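Local coordinates for protein anti-H(O) lectin 1 (Ulex europaeus, PDB 1JXN) that binds carbohydrates with specificity for L-fucose, as a legume lectin that carries calcium and manganese ions, at residues D17-G22 with I48-A53; E64-I69 with S235-T240; T70-F75 with A168-I173. All blocks are in the same frame, centred on the assembly; numbering follows the deposited sequence.

From the N terminus, interaction 1 comes first: residues 17-22 pair with 48-53, closing a short loop at one border of the seven-stranded sheet of the legume lectin sandwich. Only after this does the chain open interaction 2, in which 64-69 meets 235-240 and draws the C-terminal tail back beside the start of strand 67-78. Interaction 3, 70-75 with 168-173, uses the continuation of that strand and opens and closes within the long span bounded by interaction 2. Both belong to the second sheet, where strand 67-78 lies between 224-236 and 168-175, and they touch through I69, which packs on E171. Interaction 1 stands apart, about 10 Å from interaction 3 at the nearest atoms.

Interaction 1: residues D17-G22 with I48-A53; sequences DLSFQG and IARYIA
D17 OD1 receives a hydrogen from a water molecule 2.6 Å away, and the same water accepts one from Y51 OH at 2.9 Å, so that carboxylate and phenol are bridged across the contact. OD1 is also bonded to the backbone N of S1 of the second subunit, which gives this buried oxygen two donors and ties the end of the strand pair to the dimer contact. The Y51 ring slants across the D17 carboxylate, its CE2 3.7 Å from D17 OD1, the two planes 64° apart. Placing CG anti to the backbone N (chi1 -171°) sends the ring back past the carbonyl of D17. That carbonyl O accepts the amide N of I52 at 3.0 Å, from a donor standing well above the carbonyl plane.

Strand 18-22 forms one border, within this chain, of the seven-stranded sheet of the legume lectin sandwich, and it runs antiparallel to the 48-51 part of its neighbour. S19 and R50 bond reciprocally through their backbones, as do Q21 and I48. On the face of S19 and R50, the first side-chain bond of R50 is turned so that CG sits between its own backbone N and carbonyl carbon (chi1 44°), and CG lies 3.3 Å from S19 OG. The chain then bends at its third torsion and carries the guanidinium across to the end of the Q21 side chain, while NH1 is held by the hydroxyls of S211 and S98. On the other face A49 CB presses against the F20 ring, 3.5 Å from CD2 and 3.6 Å from CE2, and L32 packs against both residues. The CD1 methyl of I52 reaches S19 CB at 3.8 Å.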
ATOM      1  N   ASP A  17      -1.075   2.831  -7.932  1.00 15.11           N
ATOM      2  CA  ASP A  17      -1.350   2.823  -6.502  1.00 12.92           C
ATOM      3  C   ASP A  17      -2.155   4.033  -5.973  1.00 14.06           C
ATOM      4  O   ASP A  17      -2.034   4.406  -4.803  1.00 14.78           O
ATOM      5  CB  ASP A  17      -0.057   2.630  -5.708  1.00  9.48           C
ATOM      6  CG  ASP A  17       0.955   3.737  -5.933  1.00 11.49           C
ATOM      7  OD1 ASP A  17       2.037   3.668  -5.312  1.00  9.39           O
ATOM      8  OD2 ASP A  17       0.694   4.667  -6.718  1.00 12.40           O
ATOM      9  N   LEU A  18      -2.999   4.613  -6.827  1.00 13.49           N
ATOM     10  CA  LEU A  18      -3.836   5.760  -6.451  1.00 11.28           C
ATOM     11  C   LEU A  18      -5.205   5.684  -7.106  1.00 10.55           C
ATOM     12  O   LEU A  18      -5.307   5.520  -8.314  1.00 12.01           O
ATOM     13  CB  LEU A  18      -3.201   7.089  -6.878  1.00  9.94           C
ATOM     14  CG  LEU A  18      -1.977   7.717  -6.215  1.00  9.84           C
ATOM     15  CD1 LEU A  18      -1.708   9.032  -6.914  1.00  9.76           C
ATOM     16  CD2 LEU A  18      -2.179   7.950  -4.722  1.00  9.81           C
ATOM     17  N   SER A  19      -6.263   5.813  -6.317  1.00 11.50           N
ATOM     18  CA  SER A  19      -7.609   5.799  -6.874  1.00 13.42           C
ATOM     19  C   SER A  19      -8.096   7.238  -6.895  1.00 14.82           C
ATOM     20  O   SER A  19      -7.916   7.980  -5.930  1.00 16.49           O
ATOM     21  CB  SER A  19      -8.549   4.919  -6.057  1.00 12.70           C
ATOM     22  OG  SER A  19      -8.550   5.303  -4.703  1.00 21.13           O
ATOM     23  N   PHE A  20      -8.659   7.640  -8.025  1.00 16.75           N
ATOM     24  CA  PHE A  20      -9.137   8.994  -8.204  1.00 16.00           C
ATOM     25  C   PHE A  20     -10.643   8.999  -8.333  1.00 16.13           C
ATOM     26  O   PHE A  20     -11.231   8.038  -8.816  1.00 15.45           O
ATOM     27  CB  PHE A  20      -8.530   9.607  -9.460  1.00 14.70           C
ATOM     28  CG  PHE A  20      -7.029   9.629  -9.471  1.00 15.59           C
ATOM     29  CD1 PHE A  20      -6.309   8.621 -10.107  1.00 17.98           C
ATOM     30  CD2 PHE A  20      -6.329  10.667  -8.867  1.00 17.57           C
ATOM     31  CE1 PHE A  20      -4.919   8.650 -10.140  1.00 14.71           C
ATOM     32  CE2 PHE A  20      -4.934  10.700  -8.896  1.00 14.07           C
ATOM     33  CZ  PHE A  20      -4.232   9.694  -9.533  1.00 15.95           C
ATOM     34  N   GLN A  21     -11.251  10.086  -7.871  1.00 16.33           N
ATOM     35  CA  GLN A  21     -12.696  10.295  -7.933  1.00 14.57           C
ATOM     36  C   GLN A  21     -12.898  11.736  -8.386  1.00 13.73           C
ATOM     37  O   GLN A  21     -11.997  12.565  -8.270  1.00 13.37           O
ATOM     38  CB  GLN A  21     -13.355  10.033  -6.578  1.00 10.41           C
ATOM     39  CG  GLN A  21     -13.334   8.580  -6.175  1.00  7.61           C
ATOM     40  CD  GLN A  21     -13.804   8.356  -4.759  1.00 10.92           C
ATOM     41  OE1 GLN A  21     -14.883   7.832  -4.519  1.00  7.27           O
ATOM     42  NE2 GLN A  21     -12.987   8.755  -3.805  1.00 12.01           N
ATOM     43  N   GLY A  22     -14.053  12.021  -8.964  1.00 16.22           N
ATOM     44  CA  GLY A  22     -14.292  13.366  -9.446  1.00 19.02           C
ATOM     45  C   GLY A  22     -13.315  13.634 -10.568  1.00 20.62           C
ATOM     46  O   GLY A  22     -13.021  12.729 -11.357  1.00 21.71           O
ATOM     47  N   ILE A  48     -10.824  13.683  -5.631  1.00 15.01           N
ATOM     48  CA  ILE A  48     -10.209  12.984  -4.521  1.00 11.67           C
ATOM     49  C   ILE A  48      -9.166  12.055  -5.094  1.00 11.43           C
ATOM     50  O   ILE A  48      -9.339  11.536  -6.185  1.00 12.98           O
ATOM     51  CB  ILE A  48     -11.224  12.122  -3.783  1.00  8.68           C
ATOM     52  CG1 ILE A  48     -12.376  12.979  -3.265  1.00  9.19           C
ATOM     53  CG2 ILE A  48     -10.559  11.394  -2.652  1.00  7.34           C
ATOM     54  CD1 ILE A  48     -13.393  12.200  -2.470  1.00  9.33           C
ATOM     55  N   ALA A  49      -8.065  11.882  -4.381  1.00 13.31           N
ATOM     56  CA  ALA A  49      -7.003  10.974  -4.800  1.00 16.50           C
ATOM     57  C   ALA A  49      -6.456  10.343  -3.529  1.00 15.19           C
ATOM     58  O   ALA A  49      -5.849  11.032  -2.712  1.00 13.66           O
ATOM     59  CB  ALA A  49      -5.896  11.734  -5.550  1.00 18.79           C
ATOM     60  N   ARG A  50      -6.680   9.046  -3.349  1.00 14.65           N
ATOM     61  CA  ARG A  50      -6.205   8.378  -2.136  1.00 17.75           C
ATOM     62  C   ARG A  50      -5.295   7.187  -2.392  1.00 17.08           C
ATOM     63  O   ARG A  50      -5.327   6.616  -3.478  1.00 18.48           O
ATOM     64  CB  ARG A  50      -7.396   7.952  -1.264  1.00 14.16           C
ATOM     65  CG  ARG A  50      -8.523   7.314  -2.039  1.00 16.48           C
ATOM     66  CD  ARG A  50      -9.734   7.047  -1.157  1.00 18.52           C
ATOM     67  NE  ARG A  50     -10.865   7.929  -1.441  1.00 15.19           N
ATOM     68  CZ  ARG A  50     -11.926   8.047  -0.648  1.00 17.23           C
ATOM     69  NH1 ARG A  50     -11.998   7.344   0.477  1.00 17.52           N
ATOM     70  NH2 ARG A  50     -12.920   8.859  -0.974  1.00 17.58           N
ATOM     71  N   TYR A  51      -4.462   6.837  -1.411  1.00 16.41           N
ATOM     72  CA  TYR A  51      -3.580   5.691  -1.565  1.00 15.42           C
ATOM     73  C   TYR A  51      -4.477   4.467  -1.733  1.00 18.12           C
ATOM     74  O   TYR A  51      -5.478   4.297  -1.018  1.00 16.52           O
ATOM     75  CB  TYR A  51      -2.629   5.522  -0.384  1.00 14.99           C
ATOM     76  CG  TYR A  51      -1.570   4.478  -0.647  1.00 16.80           C
ATOM     77  CD1 TYR A  51      -1.504   3.312   0.111  1.00 16.43           C
ATOM     78  CD2 TYR A  51      -0.659   4.635  -1.697  1.00 20.13           C
ATOM     79  CE1 TYR A  51      -0.560   2.316  -0.176  1.00 19.61           C
ATOM     80  CE2 TYR A  51       0.295   3.652  -1.999  1.00 19.58           C
ATOM     81  CZ  TYR A  51       0.331   2.494  -1.238  1.00 21.00           C
ATOM     82  OH  TYR A  51       1.220   1.493  -1.571  1.00 21.22           O
ATOM     83  N   ILE A  52      -4.138   3.664  -2.738  1.00 18.88           N
ATOM     84  CA  ILE A  52      -4.899   2.474  -3.115  1.00 17.35           C
ATOM     85  C   ILE A  52      -5.133   1.458  -1.993  1.00 14.76           C
ATOM     86  O   ILE A  52      -6.171   0.816  -1.942  1.00 15.66           O
ATOM     87  CB  ILE A  52      -4.254   1.797  -4.346  1.00 15.44           C
ATOM     88  CG1 ILE A  52      -5.303   1.082  -5.180  1.00 13.70           C
ATOM     89  CG2 ILE A  52      -3.170   0.848  -3.917  1.00 16.64           C
ATOM     90  CD1 ILE A  52      -6.156   2.009  -5.978  1.00 14.58           C
ATOM     91  N   ALA A  53      -4.194   1.342  -1.076  1.00 13.84           N
ATOM     92  CA  ALA A  53      -4.346   0.401   0.018  1.00 15.94           C
ATOM     93  C   ALA A  53      -4.831   1.082   1.290  1.00 18.08           C
ATOM     94  O   ALA A  53      -4.329   2.139   1.678  1.00 18.07           O
ATOM     95  CB  ALA A  53      -3.029  -0.301   0.292  1.00 18.21           C
TER
HETATM   96  O   HOH W   1       2.700   1.482  -4.058  1.00  8.68           O

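Interaction 2: residues E64-I69 with S235-T240; sequences ELASFI and STFINT. Unlike the reference sequence in segment 64-69: L65 (reference Val). Unlike the reference sequence in segment 235-240: T236 (reference Asn), F237 (reference Leu).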
ATOM      1  N   GLU A  64      -4.792  -1.062  20.612  1.00 29.06           N
ATOM      2  CA  GLU A  64      -3.692  -0.232  20.127  1.00 27.31           C
ATOM      3  C   GLU A  64      -4.165   0.734  19.044  1.00 25.70           C
ATOM      4  O   GLU A  64      -5.046   0.415  18.239  1.00 21.51           O
ATOM      5  CB  GLU A  64      -2.593  -1.133  19.567  1.00 30.52           C
ATOM      6  CG  GLU A  64      -1.879  -1.975  20.611  1.00 35.58           C
ATOM      7  CD  GLU A  64      -0.694  -1.254  21.223  1.00 39.95           C
ATOM      8  OE1 GLU A  64      -0.888  -0.135  21.772  1.00 42.80           O
ATOM      9  OE2 GLU A  64       0.438  -1.793  21.121  1.00 41.06           O
ATOM     10  N   LEU A  65      -3.552   1.913  19.039  1.00 26.68           N
ATOM     11  CA  LEU A  65      -3.862   2.993  18.107  1.00 24.54           C
ATOM     12  C   LEU A  65      -2.554   3.308  17.377  1.00 23.43           C
ATOM     13  O   LEU A  65      -1.469   3.210  17.961  1.00 22.89           O
ATOM     14  CB  LEU A  65      -4.340   4.222  18.903  1.00 26.44           C
ATOM     15  CG  LEU A  65      -5.503   5.134  18.479  1.00 26.90           C
ATOM     16  CD1 LEU A  65      -5.577   6.327  19.461  1.00 25.89           C
ATOM     17  CD2 LEU A  65      -5.317   5.641  17.047  1.00 26.10           C
ATOM     18  N   ALA A  66      -2.648   3.660  16.098  1.00 23.08           N
ATOM     19  CA  ALA A  66      -1.456   3.962  15.310  1.00 21.06           C
ATOM     20  C   ALA A  66      -1.165   5.443  15.164  1.00 21.44           C
ATOM     21  O   ALA A  66      -2.049   6.233  14.810  1.00 23.96           O
ATOM     22  CB  ALA A  66      -1.566   3.331  13.935  1.00 19.92           C
ATOM     23  N   SER A  67       0.076   5.816  15.440  1.00 19.67           N
ATOM     24  CA  SER A  67       0.498   7.192  15.283  1.00 20.40           C
ATOM     25  C   SER A  67       0.949   7.354  13.841  1.00 20.51           C
ATOM     26  O   SER A  67       1.356   6.390  13.206  1.00 22.36           O
ATOM     27  CB  SER A  67       1.645   7.502  16.227  1.00 19.27           C
ATOM     28  OG  SER A  67       1.256   7.198  17.545  1.00 16.96           O
ATOM     29  N   PHE A  68       0.853   8.558  13.307  1.00 20.85           N
ATOM     30  CA  PHE A  68       1.258   8.755  11.925  1.00 20.73           C
ATOM     31  C   PHE A  68       1.756  10.155  11.610  1.00 20.38           C
ATOM     32  O   PHE A  68       1.491  11.120  12.339  1.00 20.88           O
ATOM     33  CB  PHE A  68       0.116   8.374  10.962  1.00 19.42           C
ATOM     34  CG  PHE A  68      -1.017   9.385  10.895  1.00 17.83           C
ATOM     35  CD1 PHE A  68      -2.220   9.140  11.558  1.00 17.23           C
ATOM     36  CD2 PHE A  68      -0.894  10.551  10.139  1.00 15.51           C
ATOM     37  CE1 PHE A  68      -3.283  10.043  11.463  1.00 17.06           C
ATOM     38  CE2 PHE A  68      -1.935  11.447  10.041  1.00 15.21           C
ATOM     39  CZ  PHE A  68      -3.137  11.194  10.703  1.00 17.88           C
ATOM     40  N   ILE A  69       2.490  10.247  10.516  1.00 17.15           N
ATOM     41  CA  ILE A  69       3.011  11.510  10.065  1.00 17.18           C
ATOM     42  C   ILE A  69       2.986  11.481   8.552  1.00 16.98           C
ATOM     43  O   ILE A  69       3.197  10.437   7.924  1.00 16.59           O
ATOM     44  CB  ILE A  69       4.435  11.765  10.586  1.00 17.93           C
ATOM     45  CG1 ILE A  69       4.960  13.096  10.039  1.00 18.86           C
ATOM     46  CG2 ILE A  69       5.342  10.616  10.217  1.00 22.30           C
ATOM     47  CD1 ILE A  69       6.363  13.424  10.493  1.00 17.96           C
ATOM     48  N   SER A 235       2.738   5.160   9.009  1.00 21.58           N
ATOM     49  CA  SER A 235       1.837   4.743  10.073  1.00 19.49           C
ATOM     50  C   SER A 235       2.596   3.778  10.934  1.00 19.70           C
ATOM     51  O   SER A 235       3.603   3.229  10.504  1.00 21.99           O
ATOM     52  CB  SER A 235       0.645   3.999   9.493  1.00 19.09           C
ATOM     53  OG  SER A 235      -0.170   4.854   8.739  1.00 23.55           O
ATOM     54  N   THR A 236       2.106   3.542  12.142  1.00 18.79           N
ATOM     55  CA  THR A 236       2.763   2.603  13.023  1.00 18.14           C
ATOM     56  C   THR A 236       2.022   2.416  14.335  1.00 22.31           C
ATOM     57  O   THR A 236       1.769   3.365  15.084  1.00 22.19           O
ATOM     58  CB  THR A 236       4.212   2.994  13.295  1.00 14.67           C
ATOM     59  OG1 THR A 236       4.834   1.954  14.045  1.00 15.96           O
ATOM     60  CG2 THR A 236       4.290   4.301  14.068  1.00 14.73           C
ATOM     61  N   PHE A 237       1.612   1.179  14.570  1.00 24.17           N
ATOM     62  CA  PHE A 237       0.911   0.829  15.788  1.00 23.88           C
ATOM     63  C   PHE A 237       1.899   0.648  16.897  1.00 27.39           C
ATOM     64  O   PHE A 237       1.535   0.703  18.071  1.00 30.59           O
ATOM     65  CB  PHE A 237       0.203  -0.494  15.614  1.00 20.02           C
ATOM     66  CG  PHE A 237      -1.202  -0.365  15.195  1.00 16.23           C
ATOM     67  CD1 PHE A 237      -2.174  -0.023  16.117  1.00 13.25           C
ATOM     68  CD2 PHE A 237      -1.570  -0.637  13.890  1.00 16.06           C
ATOM     69  CE1 PHE A 237      -3.491   0.040  15.744  1.00 16.79           C
ATOM     70  CE2 PHE A 237      -2.895  -0.576  13.506  1.00 16.30           C
ATOM     71  CZ  PHE A 237      -3.858  -0.239  14.431  1.00 18.02           C
ATOM     72  N   ILE A 238       3.157   0.420  16.534  1.00 31.59           N
ATOM     73  CA  ILE A 238       4.139   0.167  17.566  1.00 34.60           C
ATOM     74  C   ILE A 238       5.011   1.304  18.080  1.00 36.30           C
ATOM     75  O   ILE A 238       6.251   1.277  18.053  1.00 36.94           O
ATOM     76  CB  ILE A 238       4.859  -1.203  17.375  1.00 33.20           C
ATOM     77  CG1 ILE A 238       4.941  -1.912  18.731  1.00 31.49           C
ATOM     78  CG2 ILE A 238       6.202  -1.057  16.685  1.00 35.25           C
ATOM     79  CD1 ILE A 238       3.570  -2.161  19.352  1.00 26.02           C
ATOM     80  N   ASN A 239       4.300   2.310  18.580  1.00 38.08           N
ATOM     81  CA  ASN A 239       4.894   3.460  19.239  1.00 37.98           C
ATOM     82  C   ASN A 239       6.012   4.120  18.438  1.00 36.35           C
ATOM     83  O   ASN A 239       5.830   4.459  17.275  1.00 34.21           O
ATOM     84  CB  ASN A 239       5.413   2.984  20.629  1.00 39.82           C
ATOM     85  CG  ASN A 239       4.753   1.663  21.108  1.00 41.02           C
ATOM     86  OD1 ASN A 239       3.572   1.627  21.493  1.00 38.91           O
ATOM     87  ND2 ASN A 239       5.509   0.568  21.025  1.00 41.89           N
ATOM     88  N   THR A 240       7.130   4.360  19.125  1.00 37.95           N
ATOM     89  CA  THR A 240       8.364   4.928  18.585  1.00 39.21           C
ATOM     90  C   THR A 240       9.475   4.429  19.523  1.00 39.98           C
ATOM     91  O   THR A 240       9.356   3.286  20.020  1.00 40.66           O
ATOM     92  CB  THR A 240       8.386   6.493  18.609  1.00 39.54           C
ATOM     93  OG1 THR A 240       8.231   6.957  19.957  1.00 39.91           O
ATOM     94  CG2 THR A 240       7.297   7.085  17.722  1.00 40.24           C
TER
HETATM   95  O   HOH W   2       2.874  -0.936  22.495  1.00 39.70           O
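The phenyl ring of F237 lies flat against the methyl of A66, a CH-pi contact in which CB stands almost over the ring centre, 3.9 Å from the centroid and 8° off the normal. It forms where the back sheet of the legume lectin sandwich ends: strands 67-78 and 224-236 run antiparallel here, and just beyond their last bridge F237 leaves the strand. A second neighbour comes at the ring edge: E64 O lies near the ring plane, 3.0 Å from F237 CE1. E64 CB adds a contact of 3.6 Å to CD1, so the backbone and CB of E64 border the ring while A66 covers one face; H56 meets it edge-to-face.

In the adjoining strand pair, S67 N donates to T236 O at 3.0 Å, whereas the return bond from T236 N to S67 O is weak. The hydroxyl of S67 turns to A176 N and that of T236 to D3. S235 OG, on the same face as F68, is buried with no polar partner in the model. Further out, a water gives one hydrogen to E64 OE2 (2.9 Å) and the other to N239 OD1 (2.8 Å).

Interaction 3: residues T70-F75 with A168-I173; sequences TSFSFF and ANVEII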
ATOM      1  N   THR A  70       2.645  12.617   7.975  1.00 16.36           N
ATOM      2  CA  THR A  70       2.582  12.733   6.541  1.00 16.61           C
ATOM      3  C   THR A  70       2.988  14.132   6.172  1.00 18.29           C
ATOM      4  O   THR A  70       2.703  15.086   6.901  1.00 18.80           O
ATOM      5  CB  THR A  70       1.169  12.429   6.007  1.00 16.36           C
ATOM      6  OG1 THR A  70       1.095  12.758   4.616  1.00 14.54           O
ATOM      7  CG2 THR A  70       0.123  13.200   6.766  1.00 17.53           C
ATOM      8  N   SER A  71       3.709  14.247   5.069  1.00 19.40           N
ATOM      9  CA  SER A  71       4.155  15.537   4.599  1.00 17.88           C
ATOM     10  C   SER A  71       3.999  15.627   3.103  1.00 17.88           C
ATOM     11  O   SER A  71       4.121  14.626   2.392  1.00 14.47           O
ATOM     12  CB  SER A  71       5.601  15.781   5.000  1.00 16.40           C
ATOM     13  OG  SER A  71       6.376  14.606   4.888  1.00 20.14           O
ATOM     14  N   PHE A  72       3.688  16.826   2.637  1.00 16.92           N
ATOM     15  CA  PHE A  72       3.510  17.061   1.224  1.00 17.99           C
ATOM     16  C   PHE A  72       3.615  18.539   0.927  1.00 19.61           C
ATOM     17  O   PHE A  72       3.329  19.374   1.786  1.00 20.39           O
ATOM     18  CB  PHE A  72       2.141  16.542   0.770  1.00 20.18           C
ATOM     19  CG  PHE A  72       0.968  17.156   1.510  1.00 21.76           C
ATOM     20  CD1 PHE A  72       0.177  18.139   0.905  1.00 20.50           C
ATOM     21  CD2 PHE A  72       0.637  16.731   2.802  1.00 20.16           C
ATOM     22  CE1 PHE A  72      -0.920  18.681   1.575  1.00 19.88           C
ATOM     23  CE2 PHE A  72      -0.459  17.268   3.477  1.00 18.11           C
ATOM     24  CZ  PHE A  72      -1.239  18.241   2.864  1.00 21.13           C
ATOM     25  N   SER A  73       4.036  18.867  -0.287  1.00 20.90           N
ATOM     26  CA  SER A  73       4.134  20.260  -0.698  1.00 20.49           C
ATOM     27  C   SER A  73       3.089  20.433  -1.776  1.00 20.95           C
ATOM     28  O   SER A  73       2.943  19.548  -2.605  1.00 21.22           O
ATOM     29  CB  SER A  73       5.499  20.550  -1.304  1.00 19.31           C
ATOM     30  OG  SER A  73       6.538  20.202  -0.419  1.00 24.03           O
ATOM     31  N   PHE A  74       2.335  21.526  -1.749  1.00 20.78           N
ATOM     32  CA  PHE A  74       1.337  21.764  -2.786  1.00 20.13           C
ATOM     33  C   PHE A  74       1.403  23.231  -3.165  1.00 20.67           C
ATOM     34  O   PHE A  74       2.062  24.017  -2.483  1.00 20.91           O
ATOM     35  CB  PHE A  74      -0.072  21.411  -2.299  1.00 21.58           C
ATOM     36  CG  PHE A  74      -0.613  22.346  -1.246  1.00 25.03           C
ATOM     37  CD1 PHE A  74      -1.332  23.491  -1.608  1.00 25.95           C
ATOM     38  CD2 PHE A  74      -0.398  22.095   0.112  1.00 26.77           C
ATOM     39  CE1 PHE A  74      -1.823  24.372  -0.631  1.00 25.51           C
ATOM     40  CE2 PHE A  74      -0.889  22.967   1.095  1.00 26.28           C
ATOM     41  CZ  PHE A  74      -1.600  24.109   0.723  1.00 27.35           C
ATOM     42  N   PHE A  75       0.797  23.586  -4.286  1.00 19.16           N
ATOM     43  CA  PHE A  75       0.752  24.979  -4.713  1.00 21.60           C
ATOM     44  C   PHE A  75      -0.607  25.144  -5.372  1.00 21.54           C
ATOM     45  O   PHE A  75      -1.290  24.152  -5.621  1.00 20.48           O
ATOM     46  CB  PHE A  75       1.941  25.396  -5.631  1.00 23.35           C
ATOM     47  CG  PHE A  75       1.971  24.710  -6.986  1.00 25.50           C
ATOM     48  CD1 PHE A  75       2.649  23.494  -7.156  1.00 24.40           C
ATOM     49  CD2 PHE A  75       1.325  25.280  -8.092  1.00 23.93           C
ATOM     50  CE1 PHE A  75       2.683  22.854  -8.403  1.00 26.14           C
ATOM     51  CE2 PHE A  75       1.350  24.654  -9.341  1.00 25.75           C
ATOM     52  CZ  PHE A  75       2.032  23.434  -9.503  1.00 26.75           C
ATOM     53  N   ALA A 168       3.849  25.524  -0.713  1.00 21.24           N
ATOM     54  CA  ALA A 168       3.653  25.378   0.717  1.00 20.50           C
ATOM     55  C   ALA A 168       3.938  23.939   1.153  1.00 20.24           C
ATOM     56  O   ALA A 168       3.541  22.984   0.482  1.00 19.20           O
ATOM     57  CB  ALA A 168       2.234  25.788   1.088  1.00 20.80           C
ATOM     58  N   ASN A 169       4.665  23.803   2.257  1.00 18.78           N
ATOM     59  CA  ASN A 169       5.000  22.501   2.820  1.00 17.39           C
ATOM     60  C   ASN A 169       4.105  22.223   4.013  1.00 16.92           C
ATOM     61  O   ASN A 169       4.078  22.986   4.980  1.00 20.82           O
ATOM     62  CB  ASN A 169       6.445  22.459   3.314  1.00 13.66           C
ATOM     63  CG  ASN A 169       7.441  22.697   2.218  1.00 13.33           C
ATOM     64  OD1 ASN A 169       8.532  23.195   2.467  1.00 15.15           O
ATOM     65  ND2 ASN A 169       7.077  22.357   0.995  1.00 13.64           N
ATOM     66  N   VAL A 170       3.412  21.106   3.971  1.00 14.06           N
ATOM     67  CA  VAL A 170       2.536  20.738   5.050  1.00 15.43           C
ATOM     68  C   VAL A 170       3.055  19.494   5.755  1.00 16.64           C
ATOM     69  O   VAL A 170       3.678  18.630   5.140  1.00 16.50           O
ATOM     70  CB  VAL A 170       1.125  20.481   4.518  1.00 16.57           C
ATOM     71  CG1 VAL A 170       0.212  19.989   5.639  1.00 18.63           C
ATOM     72  CG2 VAL A 170       0.593  21.748   3.870  1.00 16.63           C
ATOM     73  N   GLU A 171       2.861  19.439   7.061  1.00 17.67           N
ATOM     74  CA  GLU A 171       3.264  18.273   7.828  1.00 20.20           C
ATOM     75  C   GLU A 171       2.233  18.069   8.919  1.00 21.40           C
ATOM     76  O   GLU A 171       1.957  18.973   9.725  1.00 20.92           O
ATOM     77  CB  GLU A 171       4.643  18.428   8.460  1.00 21.27           C
ATOM     78  CG  GLU A 171       5.086  17.141   9.177  1.00 21.93           C
ATOM     79  CD  GLU A 171       6.349  17.310  10.001  1.00 23.18           C
ATOM     80  OE1 GLU A 171       6.659  16.401  10.798  1.00 24.24           O
ATOM     81  OE2 GLU A 171       7.038  18.349   9.862  1.00 26.60           O
ATOM     82  N   ILE A 172       1.695  16.860   8.961  1.00 20.89           N
ATOM     83  CA  ILE A 172       0.669  16.512   9.921  1.00 19.20           C
ATOM     84  C   ILE A 172       1.212  15.374  10.753  1.00 18.74           C
ATOM     85  O   ILE A 172       1.873  14.474  10.233  1.00 19.52           O
ATOM     86  CB  ILE A 172      -0.617  16.062   9.180  1.00 19.06           C
ATOM     87  CG1 ILE A 172      -1.139  17.207   8.316  1.00 20.16           C
ATOM     88  CG2 ILE A 172      -1.688  15.593  10.157  1.00 18.63           C
ATOM     89  CD1 ILE A 172      -1.417  16.803   6.877  1.00 24.73           C
ATOM     90  N   ILE A 173       1.015  15.455  12.056  1.00 17.76           N
ATOM     91  CA  ILE A 173       1.464  14.381  12.910  1.00 19.03           C
ATOM     92  C   ILE A 173       0.343  14.092  13.884  1.00 18.03           C
ATOM     93  O   ILE A 173      -0.273  15.004  14.408  1.00 18.53           O
ATOM     94  CB  ILE A 173       2.843  14.690  13.628  1.00 21.01           C
ATOM     95  CG1 ILE A 173       2.659  15.129  15.082  1.00 21.81           C
ATOM     96  CG2 ILE A 173       3.641  15.738  12.856  1.00 22.97           C
ATOM     97  CD1 ILE A 173       2.899  14.004  16.085  1.00 22.79           C
TER
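F72 overlaps V170: the valine CB lies over one face of the ring, 3.8 Å from its centroid and 20° off the normal, displaced toward the rim. The two side chains rise in step from the neighbouring strands. CG1 of V170 closes on F72 CE2 at 3.5 Å, and at the ring edge, in its plane, CD1 of I172 meets F72 CE2 at 3.6 Å. F74 repeats the theme at the next hydrogen-bonded pair, with A168 CB over a face, offset toward the rim, and V170 CG2 in plane at the edge, 3.4 Å from F74 CE2. V170 thus wedges between the two phenylalanines, one methyl for each ring. Two residues apart on the strand, both rings rise from the same face; the like chi1 (58° and 69°) turns them in the same direction.

Strands 67-78 and 168-175 are antiparallel neighbours in the back sheet of the sandwich, and this face looks into the core toward the seven-stranded sheet, where F214 meets F72 and F126 meets F74, both edge-to-face. F126 lies between E125 and D127, whose side chains probably bind manganese; the F74 side chain is about 13 Å from the manganese ion. T70 closes the row, its CG2 3.8 Å from I172 CB. The other face carries S71, S73, N169 and E171, and there S73 OG has a weak hydrogen bond to N230 OD1.

The pair is therefore two-sided, polar and partly exposed on one face, mostly hydrocarbon on the other, where the T70 hydroxyl is satisfied by Y232 O and W231 NE1. Six backbone hydrogen bonds, the shortest from V170 N to F72 O at 2.8 Å, satisfy the paired amides, so F72, F74, A168, V170 and I172 can be buried against the other sheet.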